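Local atomic coordinates of putative GntR-family transcriptional regulator (Bordetella bronchiseptica RB50, PDB entry 3CNV), a protein that probably acts as a GntR-family transcriptional regulator, whose UTRA domain is expected to bind a small effector molecule and so control DNA binding. Residues L66-G70 with T71-G75; Y89-F92 with E93-G97. All blocks are in the same frame, centred on the assembly; numbering follows the deposited sequence.

Contact 1. Residues L66-G70 with T71-G75; sequences LWLPG and THFRG
Leu68 lies over one face of the Phe73 ring, its CD2 methyl 4.0 Å from Phe73 CE2 and set toward the rim. Pro69 O approaches the same ring differently, at the edge and in its plane, 3.6 Å from Phe73 CD2. The His72 ring also has two kinds of neighbour: Pro69 CG meets His72 ND1 at the edge, in plane, at 3.6 Å, while Thr71 OG1 stands above one face, nearer the rim than the middle.

The closest apolar touch, 3.7 Å, is between Leu68 CB and Phe73 CD2. With CG anti to the carbonyl carbon (chi1 -76°), the phenyl group of Phe73 turns back toward the end of strand 59-69, where Pro69 CD adds a looser apolar contact. Phe92 from helix 88-96 meets the Phe73 ring edge-to-face, and Met143 of strand 141-150 packs against it too. A branched leucine and a flat phenylalanine suit this buried corner between sheet and helix.

The strand gives way to a type I β-turn over Gly70-Phe73, with Thr71 and His72 at its two central positions. Phe73 N donates to Gly70 O at 3.1 Å, with 151° at the hydrogen, and Pro69 O receives weaker bonds from His72 N and Phe73 N. Arg74 CG comes within 3.2 Å of Gly70 O as its exposed chain leaves the turn.

Proline, with no amide hydrogen to offer, fits a strand end where the chain turns away from the strand, and Gly70 brings no side chain to its buried position. The chemistry implies a division of labour: local backbone bonds, two of them weak, close the turn, while Leu68 and Phe73 bury its inner side and Thr71, His72 and Arg74 keep polar groups on the outside.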
loop_
_atom_site.group_PDB
_atom_site.type_symbol
_atom_site.label_atom_id
_atom_site.label_comp_id
_atom_site.label_asym_id
_atom_site.label_seq_id
_atom_site.Cartn_x
_atom_site.Cartn_y
_atom_site.Cartn_z
ATOM N N LEU C 66 11.857 -3.305 -20.109
ATOM C CA LEU C 66 12.094 -2.034 -19.370
ATOM C C LEU C 66 12.493 -0.978 -20.378
ATOM O O LEU C 66 13.175 -1.249 -21.352
ATOM C CB LEU C 66 13.307 -2.189 -18.393
ATOM C CG LEU C 66 13.395 -3.009 -17.147
ATOM C CD1 LEU C 66 13.467 -4.530 -17.420
ATOM C CD2 LEU C 66 14.605 -2.441 -16.430
ATOM N N TRP C 67 12.126 0.251 -20.081
ATOM C CA TRP C 67 12.518 1.391 -20.889
ATOM C C TRP C 67 12.969 2.472 -19.878
ATOM O O TRP C 67 12.242 2.830 -18.956
ATOM C CB TRP C 67 11.327 1.951 -21.680
ATOM C CG TRP C 67 10.800 1.097 -22.797
ATOM C CD1 TRP C 67 11.136 1.169 -24.111
ATOM C CD2 TRP C 67 9.854 0.037 -22.683
ATOM N NE1 TRP C 67 10.449 0.229 -24.822
ATOM C CE2 TRP C 67 9.668 -0.497 -23.958
ATOM C CE3 TRP C 67 9.142 -0.500 -21.624
ATOM C CZ2 TRP C 67 8.770 -1.549 -24.203
ATOM C CZ3 TRP C 67 8.281 -1.538 -21.857
ATOM C CH2 TRP C 67 8.103 -2.077 -23.133
ATOM N N LEU C 68 14.144 2.981 -20.098
ATOM C CA LEU C 68 14.780 3.989 -19.268
ATOM C C LEU C 68 15.239 5.207 -20.080
ATOM O O LEU C 68 15.743 5.068 -21.164
ATOM C CB LEU C 68 15.968 3.356 -18.586
ATOM C CG LEU C 68 15.720 2.044 -17.816
ATOM C CD1 LEU C 68 17.014 1.261 -17.665
ATOM C CD2 LEU C 68 15.152 2.423 -16.436
ATOM N N PRO C 69 15.079 6.417 -19.520
ATOM C CA PRO C 69 15.484 7.630 -20.278
ATOM C C PRO C 69 17.014 7.616 -20.609
ATOM O O PRO C 69 17.854 7.425 -19.736
ATOM C CB PRO C 69 15.101 8.763 -19.353
ATOM C CG PRO C 69 14.916 8.120 -17.964
ATOM C CD PRO C 69 14.582 6.714 -18.163
ATOM N N GLY C 70 17.341 7.732 -21.886
ATOM C CA GLY C 70 18.734 7.568 -22.352
ATOM C C GLY C 70 19.628 8.509 -21.562
ATOM O O GLY C 70 20.722 8.156 -21.162
ATOM N N THR C 71 19.075 9.676 -21.282
ATOM C CA THR C 71 19.772 10.779 -20.632
ATOM C C THR C 71 20.421 10.325 -19.346
ATOM O O THR C 71 21.621 10.435 -19.188
ATOM C CB THR C 71 18.813 11.990 -20.340
ATOM O OG1 THR C 71 17.688 11.597 -19.498
ATOM C CG2 THR C 71 18.299 12.609 -21.656
ATOM N N HIS C 72 19.660 9.690 -18.477
ATOM C CA HIS C 72 20.176 9.359 -17.139
ATOM C C HIS C 72 20.918 8.025 -17.111
ATOM O O HIS C 72 21.520 7.649 -16.105
ATOM C CB HIS C 72 19.046 9.355 -16.119
ATOM C CG HIS C 72 18.265 10.628 -16.096
ATOM N ND1 HIS C 72 16.932 10.694 -16.449
ATOM C CD2 HIS C 72 18.639 11.898 -15.790
ATOM C CE1 HIS C 72 16.513 11.944 -16.337
ATOM N NE2 HIS C 72 17.529 12.696 -15.942
ATOM N N PHE C 73 20.880 7.305 -18.215
ATOM C CA PHE C 73 21.355 5.927 -18.200
ATOM C C PHE C 73 22.360 5.652 -19.296
ATOM O O PHE C 73 22.546 4.505 -19.747
ATOM C CB PHE C 73 20.176 4.957 -18.253
ATOM C CG PHE C 73 19.437 4.827 -16.941
ATOM C CD1 PHE C 73 19.907 3.979 -15.945
ATOM C CD2 PHE C 73 18.285 5.589 -16.692
ATOM C CE1 PHE C 73 19.217 3.892 -14.730
ATOM C CE2 PHE C 73 17.590 5.478 -15.538
ATOM C CZ PHE C 73 18.066 4.630 -14.531
ATOM N N ARG C 74 23.011 6.735 -19.717
ATOM C CA ARG C 74 24.029 6.656 -20.787
ATOM C C ARG C 74 25.095 5.618 -20.491
ATOM O O ARG C 74 25.531 4.904 -21.381
ATOM C CB ARG C 74 24.617 8.031 -21.127
ATOM C CG ARG C 74 23.686 8.722 -22.118
ATOM C CD ARG C 74 24.258 10.022 -22.641
ATOM N NE ARG C 74 23.932 11.115 -21.732
ATOM C CZ ARG C 74 24.714 11.531 -20.734
ATOM N NH1 ARG C 74 25.902 10.952 -20.507
ATOM N NH2 ARG C 74 24.297 12.535 -19.958
ATOM N N GLY C 75 25.443 5.451 -19.232
ATOM C CA GLY C 75 26.516 4.512 -18.879
ATOM C C GLY C 75 26.119 3.040 -18.958
ATOM O O GLY C 75 26.945 2.123 -18.782
#

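Contact 2. Residues Y89-F92 with E93-G97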
loop_
_atom_site.group_PDB
_atom_site.type_symbol
_atom_site.label_atom_id
_atom_site.label_comp_id
_atom_site.label_asym_id
_atom_site.label_seq_id
_atom_site.Cartn_x
_atom_site.Cartn_y
_atom_site.Cartn_z
ATOM N N TYR C 89 17.246 -2.754 -9.822
ATOM C CA TYR C 89 16.955 -1.536 -9.044
ATOM C C TYR C 89 18.135 -1.178 -8.193
ATOM O O TYR C 89 18.438 -0.012 -7.992
ATOM C CB TYR C 89 15.656 -1.589 -8.219
ATOM C CG TYR C 89 14.424 -1.518 -9.054
ATOM C CD1 TYR C 89 14.085 -0.364 -9.762
ATOM C CD2 TYR C 89 13.559 -2.575 -9.077
ATOM C CE1 TYR C 89 12.924 -0.314 -10.529
ATOM C CE2 TYR C 89 12.388 -2.539 -9.810
ATOM C CZ TYR C 89 12.077 -1.423 -10.539
ATOM O OH TYR C 89 10.898 -1.447 -11.257
ATOM N N GLY C 90 18.833 -2.187 -7.721
ATOM C CA GLY C 90 20.053 -1.918 -6.904
ATOM C C GLY C 90 21.141 -1.319 -7.774
ATOM O O GLY C 90 21.857 -0.411 -7.356
ATOM N N LEU C 91 21.269 -1.818 -9.006
ATOM C CA LEU C 91 22.229 -1.276 -9.983
ATOM C C LEU C 91 21.881 0.198 -10.298
ATOM O O LEU C 91 22.746 1.051 -10.368
ATOM C CB LEU C 91 22.224 -2.063 -11.296
ATOM C CG LEU C 91 23.115 -1.511 -12.419
ATOM C CD1 LEU C 91 24.659 -1.713 -12.018
ATOM C CD2 LEU C 91 22.833 -2.129 -13.828
ATOM N N PHE C 92 20.602 0.484 -10.500
ATOM C CA PHE C 92 20.193 1.834 -10.867
ATOM C C PHE C 92 20.564 2.780 -9.721
ATOM O O PHE C 92 20.985 3.897 -9.941
ATOM C CB PHE C 92 18.698 1.950 -11.185
ATOM C CG PHE C 92 18.207 1.061 -12.302
ATOM C CD1 PHE C 92 19.085 0.551 -13.252
ATOM C CD2 PHE C 92 16.839 0.788 -12.425
ATOM C CE1 PHE C 92 18.623 -0.249 -14.289
ATOM C CE2 PHE C 92 16.355 0.004 -13.469
ATOM C CZ PHE C 92 17.257 -0.508 -14.413
ATOM N N GLU C 93 20.418 2.294 -8.503
ATOM C CA GLU C 93 20.753 3.075 -7.296
ATOM C C GLU C 93 22.239 3.331 -7.202
ATOM O O GLU C 93 22.700 4.483 -7.147
ATOM C CB GLU C 93 20.302 2.373 -5.976
ATOM C CG GLU C 93 18.922 2.703 -5.545
ATOM C CD GLU C 93 18.387 1.948 -4.273
ATOM O OE1 GLU C 93 19.152 1.169 -3.634
ATOM O OE2 GLU C 93 17.158 2.154 -3.956
ATOM N N SER C 94 22.987 2.242 -7.185
ATOM C CA SER C 94 24.431 2.342 -6.958
ATOM C C SER C 94 25.255 2.925 -8.095
ATOM O O SER C 94 26.211 3.661 -7.833
ATOM C CB SER C 94 25.036 0.969 -6.639
ATOM O OG SER C 94 24.319 0.527 -5.522
ATOM N N GLU C 95 24.921 2.581 -9.339
ATOM C CA GLU C 95 25.757 3.042 -10.471
ATOM C C GLU C 95 25.215 4.323 -11.051
ATOM O O GLU C 95 25.962 5.107 -11.624
ATOM C CB GLU C 95 25.908 1.984 -11.573
ATOM C CG GLU C 95 26.451 0.680 -11.068
ATOM C CD GLU C 95 27.706 0.885 -10.215
ATOM O OE1 GLU C 95 28.647 1.611 -10.718
ATOM O OE2 GLU C 95 27.705 0.356 -9.044
ATOM N N PHE C 96 23.910 4.554 -10.920
ATOM C CA PHE C 96 23.265 5.675 -11.631
ATOM C C PHE C 96 22.619 6.691 -10.679
ATOM O O PHE C 96 22.217 7.747 -11.119
ATOM C CB PHE C 96 22.263 5.155 -12.744
ATOM C CG PHE C 96 22.935 4.286 -13.800
ATOM C CD1 PHE C 96 23.542 4.856 -14.908
ATOM C CD2 PHE C 96 23.073 2.904 -13.627
ATOM C CE1 PHE C 96 24.229 4.070 -15.827
ATOM C CE2 PHE C 96 23.738 2.105 -14.555
ATOM C CZ PHE C 96 24.324 2.675 -15.656
ATOM N N GLY C 97 22.586 6.385 -9.381
ATOM C CA GLY C 97 22.027 7.290 -8.350
ATOM C C GLY C 97 20.533 7.506 -8.526
ATOM O O GLY C 97 19.990 8.573 -8.237
#
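Phe96 turns the edge of its ring toward the preceding helical turn, where Leu91 O and Phe92 CA lie near the ring plane. Phe96 CD2 is 3.8 Å from Leu91 O, and Phe96 CE2 is 4.2 Å from Leu91 CG, a loose apolar contact. With CG anti to the carbonyl carbon (chi1 -59°), the ring swings back alongside that turn; it also meets Phe73, the two planes at about 40°. Phe92, on the same side of the helix, reaches Leu66 and Leu68 of strand 59-69, so large apolar residues suit these inward positions.

Leu91 and Glu95, four residues apart, cross at about a right angle, with Leu91 CD1 3.9 Å from Glu95 CB. A still closer approach of this methyl to Glu95 CG is doubtful. Glutamate suits its outer position because the carboxylate can stay on the exposed side of the helix.

Glu93 extends beyond CG, laying its CB and CG beside the carbonyl oxygens of the preceding turn before OE1 accepts a hydrogen bond from Arg2 N of the second subunit. The Tyr89 hydroxyl hydrogen-bonds Glu144 and Arg133, and the backbone N of Tyr89 bonds a citrate that probably came from the crystallisation liquor.

The backbone keeps these side chains in step. Ser94 N donates to Gly90 O at 2.9 Å, nearly straight at 172°, and Glu95 N reaches Leu91 O at 2.9 Å. The bond from Phe96 N to Phe92 O, at 3.2 Å, is weak, as the regular pattern fades. Gly97 then takes positive phi, a conformation glycine accepts readily. Together these features are typical of the C-terminal end of an amphipathic alpha-helix packed on a beta-sheet, here within the UTRA domain.

Overall arrangement
Contact 1 is the turn that closes strand 59-69, and contact 2 is the last part of helix 88-96, which comes later in the chain and lies against it. Their centres are 12 Å apart, and they share one aromatic cluster, in which Phe73 CD1 of the turn comes 3.7 Å from Phe96 CG of the helix. Both are buried on their facing sides and exposed beyond. Their backbone chemistry differs: the turn relies on short-range, partly weak bonds, the helix mostly on straighter ones four residues apart. Contact 1 touches no other chain of the assembly, whereas contact 2 reaches the second subunit through Tyr89 and Glu93.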